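Local structure of heptaprenyl diphosphate synthase (HEPPP synthase) subunit 1 family protein (Staphylococcus aureus, 5H9D) at residues C[4-8]-C[45-50]; C[88-93]-C[135-140]; C[108-114]-C[167-172]; C[118-123]-C[180-184]. The protein forms the subunit 1 component of heptaprenyl diphosphate synthase, which probably works with a farnesyl pyrophosphate synthetase-like partner chain to make the C35 prenyl diphosphate. All coordinates share one frame; numbering follows the deposited sequence.

Contact 1 (C[4-8]-C[45-50]); sequences TVSKL and KVACLT
Leu8 N donates to Thr4 O over 2.9 Å, the helical bond that closes one turn of helix 4-15 and brings Thr4 and Leu8 onto the same side, against Val46 and Leu49 of helix 43-65. The two helix segments cross at -72° with their axes 9.5 Å apart, and the backbones come nearest at Thr4 and Val46, 5.4 Å between CA atoms. Across the crossing the contact is mostly apolar, with the hydroxyl oxygens of Thr4 and Thr50 lying against leucine methyls. The methyl CG2 of Thr4 lies over the extended chain of Lys45 at about a right angle, touching CB, CG and CD, with Thr4 CG2 to Lys45 CG at 3.7 Å. Thr4 CB meets Leu49 CD2 at 4.0 Å. Leu8 makes the other half of the contact. With chi1 at 180°, its CG stands opposite the backbone nitrogen and the branch reaches toward the neighbouring helix. There Leu8 CB rests on Val46 CG2 (3.5 Å), CD1 turns to Val46 CG2 and the Thr50 side chain, and Leu8 CD2 faces Leu49 CG at 4.0 Å. Leu49 repeats that conformation from the other helix, and the two branched ends lie against each other. Lys45 makes a cation-pi contact with Tyr38, and its NZ a long, weak ion pair with Asp36. Helix 4-15 thus crosses helix 43-65 steeply, on a helix that also packs on helix 70-88, through Val46 on Leu84 and Thr50 on Ile77 and Leu84, and on helix 118-140, where Cys48 meets Phe132 and Thr136.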
loop_
_atom_site.group_PDB
_atom_site.type_symbol
_atom_site.label_atom_id
_atom_site.label_comp_id
_atom_site.label_asym_id
_atom_site.label_seq_id
_atom_site.Cartn_x
_atom_site.Cartn_y
_atom_site.Cartn_z
ATOM N N THR C 4 -20.704 -0.977 16.934
ATOM C CA THR C 4 -19.623 -0.796 15.975
ATOM C C THR C 4 -19.631 -1.942 14.974
ATOM O O THR C 4 -19.304 -1.731 13.812
ATOM C CB THR C 4 -18.215 -0.723 16.642
ATOM O OG1 THR C 4 -17.786 -2.039 17.011
ATOM C CG2 THR C 4 -18.244 0.182 17.876
ATOM N N VAL C 5 -20.011 -3.146 15.406
ATOM C CA VAL C 5 -20.052 -4.278 14.477
ATOM C C VAL C 5 -20.799 -3.857 13.207
ATOM O O VAL C 5 -20.249 -3.863 12.104
ATOM C CB VAL C 5 -20.803 -5.509 15.049
ATOM C CG1 VAL C 5 -20.618 -6.704 14.114
ATOM C CG2 VAL C 5 -20.310 -5.842 16.451
ATOM N N SER C 6 -22.055 -3.467 13.384
ATOM C CA SER C 6 -22.899 -3.062 12.275
ATOM C C SER C 6 -22.386 -1.831 11.558
ATOM O O SER C 6 -22.419 -1.774 10.334
ATOM C CB SER C 6 -24.323 -2.808 12.762
ATOM O OG SER C 6 -25.242 -2.885 11.687
ATOM N N LYS C 7 -21.925 -0.833 12.299
ATOM C CA LYS C 7 -21.420 0.359 11.633
ATOM C C LYS C 7 -20.314 -0.016 10.644
ATOM O O LYS C 7 -20.369 0.373 9.470
ATOM C CB LYS C 7 -20.884 1.365 12.641
ATOM C CG LYS C 7 -21.954 2.065 13.421
ATOM C CD LYS C 7 -21.377 3.275 14.137
ATOM C CE LYS C 7 -22.499 4.166 14.653
ATOM N NZ LYS C 7 -23.466 4.557 13.560
ATOM N N LEU C 8 -19.323 -0.778 11.118
ATOM C CA LEU C 8 -18.202 -1.214 10.280
ATOM C C LEU C 8 -18.660 -1.963 9.032
ATOM O O LEU C 8 -18.063 -1.803 7.973
ATOM C CB LEU C 8 -17.229 -2.094 11.071
ATOM C CG LEU C 8 -16.010 -2.631 10.312
ATOM C CD1 LEU C 8 -15.106 -1.478 9.937
ATOM C CD2 LEU C 8 -15.259 -3.641 11.168
ATOM N N LYS C 45 -13.834 3.445 18.375
ATOM C CA LYS C 45 -14.294 2.083 18.590
ATOM C C LYS C 45 -14.048 1.313 17.315
ATOM O O LYS C 45 -13.228 0.410 17.283
ATOM C CB LYS C 45 -15.785 2.038 18.915
ATOM C CG LYS C 45 -16.115 1.818 20.377
ATOM C CD LYS C 45 -17.621 1.886 20.569
ATOM C CE LYS C 45 -18.028 1.803 22.036
ATOM N NZ LYS C 45 -19.498 2.013 22.154
ATOM N N VAL C 46 -14.736 1.701 16.250
ATOM C CA VAL C 46 -14.600 1.008 14.974
ATOM C C VAL C 46 -13.172 0.986 14.421
ATOM O O VAL C 46 -12.785 0.021 13.754
ATOM C CB VAL C 46 -15.589 1.579 13.911
ATOM C CG1 VAL C 46 -15.116 2.928 13.425
ATOM C CG2 VAL C 46 -15.769 0.579 12.773
ATOM N N ALA C 47 -12.378 2.018 14.692
ATOM C CA ALA C 47 -11.001 1.996 14.194
ATOM C C ALA C 47 -10.366 0.742 14.777
ATOM O O ALA C 47 -9.808 -0.082 14.053
ATOM C CB ALA C 47 -10.229 3.241 14.630
ATOM N N CYS C 48 -10.483 0.588 16.089
ATOM C CA CYS C 48 -9.929 -0.567 16.763
ATOM C C CYS C 48 -10.509 -1.889 16.222
ATOM O O CYS C 48 -9.797 -2.884 16.081
ATOM C CB CYS C 48 -10.180 -0.435 18.267
ATOM S SG CYS C 48 -9.897 -1.946 19.196
ATOM N N LEU C 49 -11.802 -1.912 15.916
ATOM C CA LEU C 49 -12.419 -3.129 15.387
ATOM C C LEU C 49 -12.003 -3.361 13.901
ATOM O O LEU C 49 -11.930 -4.514 13.433
ATOM C CB LEU C 49 -13.950 -3.051 15.546
ATOM C CG LEU C 49 -14.794 -4.246 15.049
ATOM C CD1 LEU C 49 -14.511 -5.554 15.839
ATOM C CD2 LEU C 49 -16.243 -3.856 15.155
ATOM N N THR C 50 -11.695 -2.272 13.186
ATOM C CA THR C 50 -11.269 -2.366 11.782
ATOM C C THR C 50 -9.857 -2.927 11.619
ATOM O O THR C 50 -9.611 -3.790 10.776
ATOM C CB THR C 50 -11.238 -1.005 11.082
ATOM O OG1 THR C 50 -12.339 -0.208 11.521
ATOM C CG2 THR C 50 -11.323 -1.193 9.583
#

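Contact 2 (C[88-93]-C[135-140]); sequences INDLSF and ITLSHF
Asp90, Phe93 and His139 all carry CG opposite their own backbone nitrogen (174° for chi1 of Asp90), which sends the carboxylate and the imidazole at each other from opposite directions and drops the phenyl ring between the helices. Phe93 is a knob in a hole made by Ile135, Thr136, His139 and Phe140. Phe140 turns its edge to one face of Phe93 in a T-shaped pair, planes 71° apart, with Phe140 CZ 3.9 Å from Phe93 CD2. Ile135 CD1 sits at the edge of the Phe93 ring, and Thr136 CG2 lies 3.8 Å from Phe93 CZ. The His139 ring runs nearly parallel to that of Phe93 but is slid so far aside that the centroids stand 5.3 Å apart. Outside the cluster, Phe140 also packs on Ala44 and Pro41, and Leu91 reaches Met122 of the farnesyl pyrophosphate synthetase chain. The Asp90 carboxylate divides its oxygens. OD1 caps helix 91-112 by accepting from Phe93 N at 2.8 Å, met from above the carboxylate plane. OD2 takes the nearly straight N-H of His139 NE2; the modelled 2.4 Å is very short, and its exact length is doubtful. The bond ties the His139 region to the N-cap of helix 91-112. Sitting at a helix N terminus should favour the aspartate's negative charge, and a carboxylate paired with the imidazole would, whatever the exact length, probably favour a protonated His139.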
loop_
_atom_site.group_PDB
_atom_site.type_symbol
_atom_site.label_atom_id
_atom_site.label_comp_id
_atom_site.label_asym_id
_atom_site.label_seq_id
_atom_site.Cartn_x
_atom_site.Cartn_y
_atom_site.Cartn_z
ATOM N N ILE C 88 -10.139 10.843 13.734
ATOM C CA ILE C 88 -9.996 10.817 15.192
ATOM C C ILE C 88 -9.089 11.972 15.663
ATOM O O ILE C 88 -9.088 12.361 16.829
ATOM C CB ILE C 88 -9.433 9.462 15.674
ATOM C CG1 ILE C 88 -10.494 8.378 15.494
ATOM C CG2 ILE C 88 -9.031 9.546 17.130
ATOM C CD1 ILE C 88 -10.124 7.019 16.065
ATOM N N ASN C 89 -8.303 12.508 14.743
ATOM C CA ASN C 89 -7.448 13.651 15.022
ATOM C C ASN C 89 -6.516 13.575 16.227
ATOM O O ASN C 89 -5.646 14.436 16.381
ATOM C CB ASN C 89 -8.320 14.893 15.149
ATOM C CG ASN C 89 -7.623 16.145 14.673
ATOM O OD1 ASN C 89 -6.468 16.420 15.028
ATOM N ND2 ASN C 89 -8.332 16.924 13.868
ATOM N N ASP C 90 -6.704 12.584 17.094
ATOM C CA ASP C 90 -5.818 12.421 18.251
ATOM C C ASP C 90 -4.506 11.859 17.711
ATOM O O ASP C 90 -4.369 10.650 17.517
ATOM C CB ASP C 90 -6.400 11.428 19.256
ATOM C CG ASP C 90 -5.440 11.131 20.405
ATOM O OD1 ASP C 90 -4.202 11.215 20.201
ATOM O OD2 ASP C 90 -5.928 10.797 21.508
ATOM N N LEU C 91 -3.537 12.727 17.481
ATOM C CA LEU C 91 -2.276 12.278 16.926
ATOM C C LEU C 91 -1.487 11.267 17.767
ATOM O O LEU C 91 -0.973 10.293 17.220
ATOM C CB LEU C 91 -1.408 13.488 16.586
ATOM C CG LEU C 91 -0.209 13.136 15.725
ATOM C CD1 LEU C 91 0.271 14.381 15.001
ATOM C CD2 LEU C 91 0.873 12.548 16.606
ATOM N N SER C 92 -1.381 11.482 19.077
ATOM C CA SER C 92 -0.636 10.545 19.927
ATOM C C SER C 92 -1.193 9.133 19.902
ATOM O O SER C 92 -0.446 8.172 20.087
ATOM C CB SER C 92 -0.591 11.026 21.380
ATOM O OG SER C 92 0.665 11.618 21.659
ATOM N N PHE C 93 -2.505 9.015 19.694
ATOM C CA PHE C 93 -3.168 7.720 19.639
ATOM C C PHE C 93 -2.666 6.942 18.439
ATOM O O PHE C 93 -2.596 5.711 18.477
ATOM C CB PHE C 93 -4.681 7.906 19.542
ATOM C CG PHE C 93 -5.437 6.642 19.243
ATOM C CD1 PHE C 93 -5.175 5.473 19.948
ATOM C CD2 PHE C 93 -6.428 6.627 18.274
ATOM C CE1 PHE C 93 -5.895 4.301 19.693
ATOM C CE2 PHE C 93 -7.154 5.474 18.007
ATOM C CZ PHE C 93 -6.888 4.302 18.720
ATOM N N ILE C 135 -5.136 -0.876 24.305
ATOM C CA ILE C 135 -4.661 0.490 24.094
ATOM C C ILE C 135 -5.747 1.438 23.552
ATOM O O ILE C 135 -5.641 2.651 23.708
ATOM C CB ILE C 135 -3.369 0.550 23.158
ATOM C CG1 ILE C 135 -3.751 0.874 21.729
ATOM C CG2 ILE C 135 -2.639 -0.766 23.129
ATOM C CD1 ILE C 135 -3.758 2.322 21.454
ATOM N N THR C 136 -6.792 0.911 22.923
ATOM C CA THR C 136 -7.824 1.806 22.420
ATOM C C THR C 136 -8.615 2.321 23.617
ATOM O O THR C 136 -8.767 3.534 23.786
ATOM C CB THR C 136 -8.815 1.130 21.441
ATOM O OG1 THR C 136 -8.142 0.179 20.608
ATOM C CG2 THR C 136 -9.416 2.189 20.535
ATOM N N LEU C 137 -9.105 1.396 24.446
ATOM C CA LEU C 137 -9.874 1.733 25.651
ATOM C C LEU C 137 -9.022 2.559 26.634
ATOM O O LEU C 137 -9.421 3.646 27.059
ATOM C CB LEU C 137 -10.351 0.456 26.366
ATOM C CG LEU C 137 -11.185 -0.641 25.673
ATOM C CD1 LEU C 137 -11.177 -1.902 26.526
ATOM C CD2 LEU C 137 -12.613 -0.181 25.437
ATOM N N SER C 138 -7.841 2.052 26.977
ATOM C CA SER C 138 -6.956 2.735 27.921
ATOM C C SER C 138 -6.291 4.023 27.423
ATOM O O SER C 138 -5.206 4.392 27.875
ATOM C CB SER C 138 -5.878 1.762 28.411
ATOM O OG SER C 138 -5.066 1.331 27.344
ATOM N N HIS C 139 -6.939 4.712 26.497
ATOM C CA HIS C 139 -6.394 5.957 25.977
ATOM C C HIS C 139 -7.459 7.030 26.040
ATOM O O HIS C 139 -7.158 8.220 26.105
ATOM C CB HIS C 139 -5.951 5.782 24.533
ATOM C CG HIS C 139 -5.460 7.047 23.899
ATOM N ND1 HIS C 139 -4.185 7.534 24.097
ATOM C CD2 HIS C 139 -6.078 7.927 23.077
ATOM C CE1 HIS C 139 -4.038 8.658 23.421
ATOM N NE2 HIS C 139 -5.173 8.919 22.794
ATOM N N PHE C 140 -8.709 6.576 26.027
ATOM C CA PHE C 140 -9.880 7.444 26.057
ATOM C C PHE C 140 -10.653 7.342 27.379
ATOM O O PHE C 140 -11.114 8.352 27.913
ATOM C CB PHE C 140 -10.805 7.085 24.885
ATOM C CG PHE C 140 -10.167 7.253 23.527
ATOM C CD1 PHE C 140 -9.882 8.525 23.029
ATOM C CD2 PHE C 140 -9.847 6.142 22.753
ATOM C CE1 PHE C 140 -9.291 8.689 21.782
ATOM C CE2 PHE C 140 -9.255 6.293 21.508
ATOM C CZ PHE C 140 -8.974 7.570 21.020
#

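Contact 3 (C[108-114]-C[167-172]); sequences KSSLHHQ and KYNQSE
Lys108 and Leu111, on the last turns of helix 91-112, pack on Tyr168 just ahead of a type I turn (Asn169 to Glu172), while the helix itself ends in a Schellman motif with Gln114 as its C-prime residue. The Tyr168 side is buried and tight. The extended Lys108 chain crosses the tyrosine at about a right angle, CG lying 3.9 Å from Tyr168 CB, and Leu111 CD1 touches Tyr168 CD2 at 3.8 Å. Ile128 of helix 118-140 touches Lys108, Leu111 and Tyr168, and Tyr168 OH bonds to Glu129. Lys108 NZ and Lys167 NZ converge because each forms a salt bridge with Asp59 of helix 43-65, which joins helix and loop through a shared anion. Toward the turn the contact becomes polar and more exposed. Gln170 OE1 stands at the edge of the His112 ring, 3.8 Å from CD2, and also makes a weak bond to Thr104 of the farnesyl pyrophosphate synthetase chain. Ser171 and Gln114, both exposed, meet through Ser171 CB and the Gln114 amide. That amide approaches the Glu172 carboxylate without bonding to it; its chain, bent at chi2 (-72°), instead folds NE2 back to a weak 3.5 Å bond with His112 O.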
loop_
_atom_site.group_PDB
_atom_site.type_symbol
_atom_site.label_atom_id
_atom_site.label_comp_id
_atom_site.label_asym_id
_atom_site.label_seq_id
_atom_site.Cartn_x
_atom_site.Cartn_y
_atom_site.Cartn_z
ATOM N N LYS C 108 3.329 -12.383 15.493
ATOM C CA LYS C 108 2.826 -13.450 14.608
ATOM C C LYS C 108 3.979 -14.050 13.791
ATOM O O LYS C 108 4.063 -15.269 13.640
ATOM C CB LYS C 108 1.730 -12.942 13.668
ATOM C CG LYS C 108 0.366 -12.767 14.313
ATOM C CD LYS C 108 -0.653 -12.075 13.416
ATOM C CE LYS C 108 -1.960 -11.834 14.187
ATOM N NZ LYS C 108 -3.007 -10.979 13.484
ATOM N N SER C 109 4.872 -13.211 13.279
ATOM C CA SER C 109 6.011 -13.721 12.516
ATOM C C SER C 109 6.850 -14.663 13.386
ATOM O O SER C 109 7.286 -15.739 12.941
ATOM C CB SER C 109 6.893 -12.577 12.031
ATOM O OG SER C 109 7.987 -13.075 11.294
ATOM N N SER C 110 7.080 -14.241 14.622
ATOM C CA SER C 110 7.837 -15.031 15.549
ATOM C C SER C 110 7.153 -16.385 15.806
ATOM O O SER C 110 7.822 -17.417 15.900
ATOM C CB SER C 110 8.013 -14.245 16.856
ATOM O OG SER C 110 8.935 -13.179 16.705
ATOM N N LEU C 111 5.829 -16.384 15.928
ATOM C CA LEU C 111 5.087 -17.635 16.154
ATOM C C LEU C 111 5.191 -18.530 14.930
ATOM O O LEU C 111 5.495 -19.707 15.030
ATOM C CB LEU C 111 3.601 -17.365 16.470
ATOM C CG LEU C 111 3.326 -16.830 17.885
ATOM C CD1 LEU C 111 1.856 -16.466 18.027
ATOM C CD2 LEU C 111 3.735 -17.890 18.931
ATOM N N HIS C 112 4.957 -17.951 13.770
ATOM C CA HIS C 112 5.041 -18.702 12.542
ATOM C C HIS C 112 6.426 -19.362 12.402
ATOM O O HIS C 112 6.515 -20.535 12.018
ATOM C CB HIS C 112 4.745 -17.771 11.345
ATOM C CG HIS C 112 4.685 -18.480 10.029
ATOM N ND1 HIS C 112 5.773 -18.589 9.187
ATOM C CD2 HIS C 112 3.695 -19.203 9.454
ATOM C CE1 HIS C 112 5.462 -19.355 8.157
ATOM N NE2 HIS C 112 4.207 -19.740 8.296
ATOM N N HIS C 113 7.491 -18.629 12.733
ATOM C CA HIS C 113 8.843 -19.156 12.592
ATOM C C HIS C 113 9.406 -19.972 13.758
ATOM O O HIS C 113 10.637 -20.056 13.928
ATOM C CB HIS C 113 9.821 -18.023 12.250
ATOM C CG HIS C 113 9.619 -17.439 10.882
ATOM N ND1 HIS C 113 8.886 -16.293 10.659
ATOM C CD2 HIS C 113 10.003 -17.884 9.659
ATOM C CE1 HIS C 113 8.822 -16.061 9.356
ATOM N NE2 HIS C 113 9.490 -17.011 8.728
ATOM N N GLN C 114 8.512 -20.592 14.534
ATOM C CA GLN C 114 8.903 -21.423 15.673
ATOM C C GLN C 114 10.063 -20.756 16.430
ATOM O O GLN C 114 11.058 -21.411 16.778
ATOM C CB GLN C 114 9.379 -22.802 15.194
ATOM C CG GLN C 114 8.579 -23.428 14.089
ATOM C CD GLN C 114 7.232 -23.895 14.550
ATOM O OE1 GLN C 114 7.081 -25.005 15.066
ATOM N NE2 GLN C 114 6.234 -23.039 14.383
ATOM N N LYS C 167 -5.393 -19.165 13.856
ATOM C CA LYS C 167 -5.238 -19.005 12.399
ATOM C C LYS C 167 -3.780 -18.592 12.292
ATOM O O LYS C 167 -3.059 -19.019 11.384
ATOM C CB LYS C 167 -6.127 -17.901 11.807
ATOM C CG LYS C 167 -5.658 -16.496 12.131
ATOM C CD LYS C 167 -6.824 -15.529 12.266
ATOM C CE LYS C 167 -6.336 -14.146 12.691
ATOM N NZ LYS C 167 -5.530 -14.154 13.944
ATOM N N TYR C 168 -3.354 -17.744 13.233
ATOM C CA TYR C 168 -1.961 -17.334 13.284
ATOM C C TYR C 168 -1.191 -18.451 14.017
ATOM O O TYR C 168 0.049 -18.502 13.990
ATOM C CB TYR C 168 -1.787 -15.962 13.972
ATOM C CG TYR C 168 -2.273 -15.833 15.399
ATOM C CD1 TYR C 168 -3.423 -15.115 15.702
ATOM C CD2 TYR C 168 -1.580 -16.429 16.441
ATOM C CE1 TYR C 168 -3.872 -15.001 17.007
ATOM C CE2 TYR C 168 -2.016 -16.326 17.753
ATOM C CZ TYR C 168 -3.167 -15.617 18.039
ATOM O OH TYR C 168 -3.635 -15.591 19.343
ATOM N N ASN C 169 -1.942 -19.356 14.653
ATOM C CA ASN C 169 -1.342 -20.496 15.337
ATOM C C ASN C 169 -1.285 -21.664 14.320
ATOM O O ASN C 169 -0.917 -22.782 14.659
ATOM C CB ASN C 169 -2.147 -20.880 16.603
ATOM C CG ASN C 169 -1.465 -20.424 17.929
ATOM O OD1 ASN C 169 -2.040 -19.656 18.705
ATOM N ND2 ASN C 169 -0.249 -20.916 18.188
ATOM N N GLN C 170 -1.622 -21.374 13.063
ATOM C CA GLN C 170 -1.599 -22.355 11.964
ATOM C C GLN C 170 -0.438 -23.380 11.986
ATOM O O GLN C 170 -0.670 -24.569 11.837
ATOM C CB GLN C 170 -1.619 -21.611 10.597
ATOM C CG GLN C 170 -0.426 -21.913 9.643
ATOM C CD GLN C 170 -0.318 -20.971 8.413
ATOM O OE1 GLN C 170 0.092 -19.802 8.514
ATOM N NE2 GLN C 170 -0.679 -21.496 7.246
ATOM N N SER C 171 0.802 -22.941 12.160
ATOM C CA SER C 171 1.926 -23.881 12.172
ATOM C C SER C 171 2.073 -24.692 13.466
ATOM O O SER C 171 3.054 -25.421 13.638
ATOM C CB SER C 171 3.242 -23.151 11.884
ATOM O OG SER C 171 3.601 -23.235 10.512
ATOM N N GLU C 172 1.112 -24.549 14.377
ATOM C CA GLU C 172 1.114 -25.280 15.646
ATOM C C GLU C 172 -0.177 -26.131 15.677
ATOM O O GLU C 172 -1.213 -25.697 15.163
ATOM C CB GLU C 172 1.187 -24.297 16.837
ATOM C CG GLU C 172 2.602 -24.166 17.462
ATOM C CD GLU C 172 3.325 -22.824 17.193
ATOM O OE1 GLU C 172 2.811 -21.967 16.430
ATOM O OE2 GLU C 172 4.432 -22.635 17.756
#

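Contact 4 (C[118-123]-C[180-184]); sequences DYEISQ and IQKSY
Ser122 and Tyr184 meet in a CH-pi contact where the first turns of helix 118-140 receive the loop that follows helix 174-180, a loop folded through an inverse gamma turn centred on Ser183. Ser122 CB lies 3.7 Å from the centroid of the Tyr184 ring and almost exactly on its normal, over the middle of the face. Ser122 OG is modelled too close to the ring, so its place, and the detail of this contact, are doubtful. The tyrosine lies across the helix with its hydroxyl end beside both Tyr119 and Gln123. Tyr184 OH is 3.8 Å from Tyr119 CD1. It also comes within 3.6 Å of Gln123 OE1, a polar approach that is not a hydrogen bond; the amide and ring planes are steeply inclined. Chi1 of Gln123 (-64°) sets CG over one face of the Tyr119 ring, 3.8 Å above the plane, and the bend at chi2 then turns the amide toward the Tyr184 hydroxyl; one helical turn thus offers Tyr119 and Gln123 side by side to the incoming tyrosine. At the other end of the loop segment, Ile180 holds CG1 between its backbone nitrogen and carbonyl carbon (chi1 45°). From there CG1 and CD1 run across Ile121 at about a right angle, and Ile180 CG1 lies 4.0 Å from Ile121 CG2. Ile121 is in turn backed by Leu116. The turn is fastened to the preceding helix by Ser183 OG bonding to Asp179 O, and within it Tyr184 N makes a weak bond of 2.9 Å to Lys182 O.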
loop_
_atom_site.group_PDB
_atom_site.type_symbol
_atom_site.label_atom_id
_atom_site.label_comp_id
_atom_site.label_asym_id
_atom_site.label_seq_id
_atom_site.Cartn_x
_atom_site.Cartn_y
_atom_site.Cartn_z
ATOM N N ASP C 118 7.808 -21.356 25.429
ATOM C CA ASP C 118 6.414 -21.353 25.915
ATOM C C ASP C 118 5.979 -20.132 26.706
ATOM O O ASP C 118 4.838 -19.715 26.607
ATOM C CB ASP C 118 6.113 -22.622 26.721
ATOM C CG ASP C 118 6.447 -23.889 25.953
ATOM O OD1 ASP C 118 6.065 -23.955 24.764
ATOM O OD2 ASP C 118 7.089 -24.801 26.540
ATOM N N TYR C 119 6.888 -19.582 27.503
ATOM C CA TYR C 119 6.619 -18.383 28.280
ATOM C C TYR C 119 6.263 -17.303 27.274
ATOM O O TYR C 119 5.279 -16.573 27.436
ATOM C CB TYR C 119 7.876 -17.942 29.043
ATOM C CG TYR C 119 7.722 -16.602 29.718
ATOM C CD1 TYR C 119 6.873 -16.444 30.824
ATOM C CD2 TYR C 119 8.401 -15.478 29.242
ATOM C CE1 TYR C 119 6.702 -15.218 31.433
ATOM C CE2 TYR C 119 8.243 -14.240 29.853
ATOM C CZ TYR C 119 7.389 -14.119 30.952
ATOM O OH TYR C 119 7.254 -12.887 31.582
ATOM N N GLU C 120 7.092 -17.224 26.228
ATOM C CA GLU C 120 6.952 -16.248 25.133
ATOM C C GLU C 120 5.698 -16.384 24.296
ATOM O O GLU C 120 5.039 -15.391 24.039
ATOM C CB GLU C 120 8.163 -16.320 24.216
ATOM C CG GLU C 120 9.320 -15.476 24.671
ATOM C CD GLU C 120 10.583 -15.768 23.873
ATOM O OE1 GLU C 120 11.440 -14.849 23.771
ATOM O OE2 GLU C 120 10.720 -16.915 23.353
ATOM N N ILE C 121 5.387 -17.607 23.863
ATOM C CA ILE C 121 4.191 -17.871 23.059
ATOM C C ILE C 121 2.967 -17.340 23.794
ATOM O O ILE C 121 2.106 -16.679 23.213
ATOM C CB ILE C 121 3.994 -19.399 22.815
ATOM C CG1 ILE C 121 4.849 -19.841 21.625
ATOM C CG2 ILE C 121 2.505 -19.723 22.614
ATOM C CD1 ILE C 121 5.196 -21.296 21.632
ATOM N N SER C 122 2.924 -17.632 25.087
ATOM C CA SER C 122 1.839 -17.232 25.948
ATOM C C SER C 122 1.753 -15.730 26.150
ATOM O O SER C 122 0.652 -15.176 26.263
ATOM C CB SER C 122 1.998 -17.923 27.294
ATOM O OG SER C 122 0.728 -18.064 27.914
ATOM N N GLN C 123 2.905 -15.071 26.224
ATOM C CA GLN C 123 2.912 -13.628 26.385
ATOM C C GLN C 123 2.425 -13.021 25.068
ATOM O O GLN C 123 1.674 -12.029 25.065
ATOM C CB GLN C 123 4.320 -13.108 26.676
ATOM C CG GLN C 123 4.954 -13.568 27.984
ATOM C CD GLN C 123 4.230 -13.054 29.218
ATOM O OE1 GLN C 123 3.351 -13.738 29.784
ATOM N NE2 GLN C 123 4.586 -11.837 29.642
ATOM N N ILE C 180 -1.416 -24.319 25.709
ATOM C CA ILE C 180 -0.776 -23.048 26.087
ATOM C C ILE C 180 -1.787 -21.911 26.259
ATOM O O ILE C 180 -1.440 -20.839 26.752
ATOM C CB ILE C 180 0.387 -22.566 25.089
ATOM C CG1 ILE C 180 -0.009 -22.689 23.623
ATOM C CG2 ILE C 180 1.653 -23.370 25.315
ATOM C CD1 ILE C 180 1.204 -22.736 22.684
ATOM N N GLN C 181 -3.037 -22.145 25.874
ATOM C CA GLN C 181 -4.065 -21.112 26.015
ATOM C C GLN C 181 -5.067 -21.498 27.085
ATOM O O GLN C 181 -6.064 -20.807 27.301
ATOM C CB GLN C 181 -4.807 -20.875 24.705
ATOM C CG GLN C 181 -5.839 -21.916 24.383
ATOM C CD GLN C 181 -6.737 -21.477 23.253
ATOM O OE1 GLN C 181 -7.602 -22.228 22.804
ATOM N NE2 GLN C 181 -6.544 -20.249 22.787
ATOM N N LYS C 182 -4.808 -22.637 27.719
ATOM C CA LYS C 182 -5.632 -23.121 28.816
ATOM C C LYS C 182 -4.693 -22.937 29.996
ATOM O O LYS C 182 -5.098 -22.516 31.081
ATOM C CB LYS C 182 -5.983 -24.606 28.644
ATOM C CG LYS C 182 -7.025 -25.110 29.654
ATOM C CD LYS C 182 -7.430 -26.577 29.428
ATOM C CE LYS C 182 -8.234 -26.769 28.139
ATOM N NZ LYS C 182 -8.731 -28.165 27.970
ATOM N N SER C 183 -3.419 -23.232 29.749
ATOM C CA SER C 183 -2.382 -23.088 30.755
ATOM C C SER C 183 -1.911 -21.641 30.787
ATOM O O SER C 183 -0.715 -21.366 30.730
ATOM C CB SER C 183 -1.198 -24.020 30.459
ATOM O OG SER C 183 -0.559 -23.679 29.243
ATOM N N TYR C 184 -2.874 -20.726 30.848
ATOM C CA TYR C 184 -2.628 -19.288 30.931
ATOM C C TYR C 184 -3.964 -18.571 30.905
ATOM O O TYR C 184 -4.099 -17.478 30.361
ATOM C CB TYR C 184 -1.715 -18.782 29.805
ATOM C CG TYR C 184 -0.392 -18.226 30.332
ATOM C CD1 TYR C 184 0.625 -19.082 30.778
ATOM C CD2 TYR C 184 -0.165 -16.843 30.406
ATOM C CE1 TYR C 184 1.830 -18.581 31.281
ATOM C CE2 TYR C 184 1.039 -16.328 30.911
ATOM C CZ TYR C 184 2.033 -17.206 31.347
ATOM O OH TYR C 184 3.222 -16.717 31.847
#

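From the N terminus, contact 1 closes the first loop, bringing helix 4-15 back onto helix 43-65 before any other contact opens. The remaining three cross one another: contact 2 opens at the head of helix 91-112, contact 3 at its tail and contact 4 at the start of helix 118-140, and they close in the same order. Contacts 2 and 3 thus mark opposite ends of helix 91-112, with centres about 29 Å apart, and contacts 2 and 4 opposite ends of helix 118-140. Contact 1 touches contact 2 through Cys48 and Thr136; contact 3 meets contact 4 through Leu111 and Ile121, where helices 91-112 and 118-140 pack; contacts 3 and 4 each add a C-terminal loop to this pair.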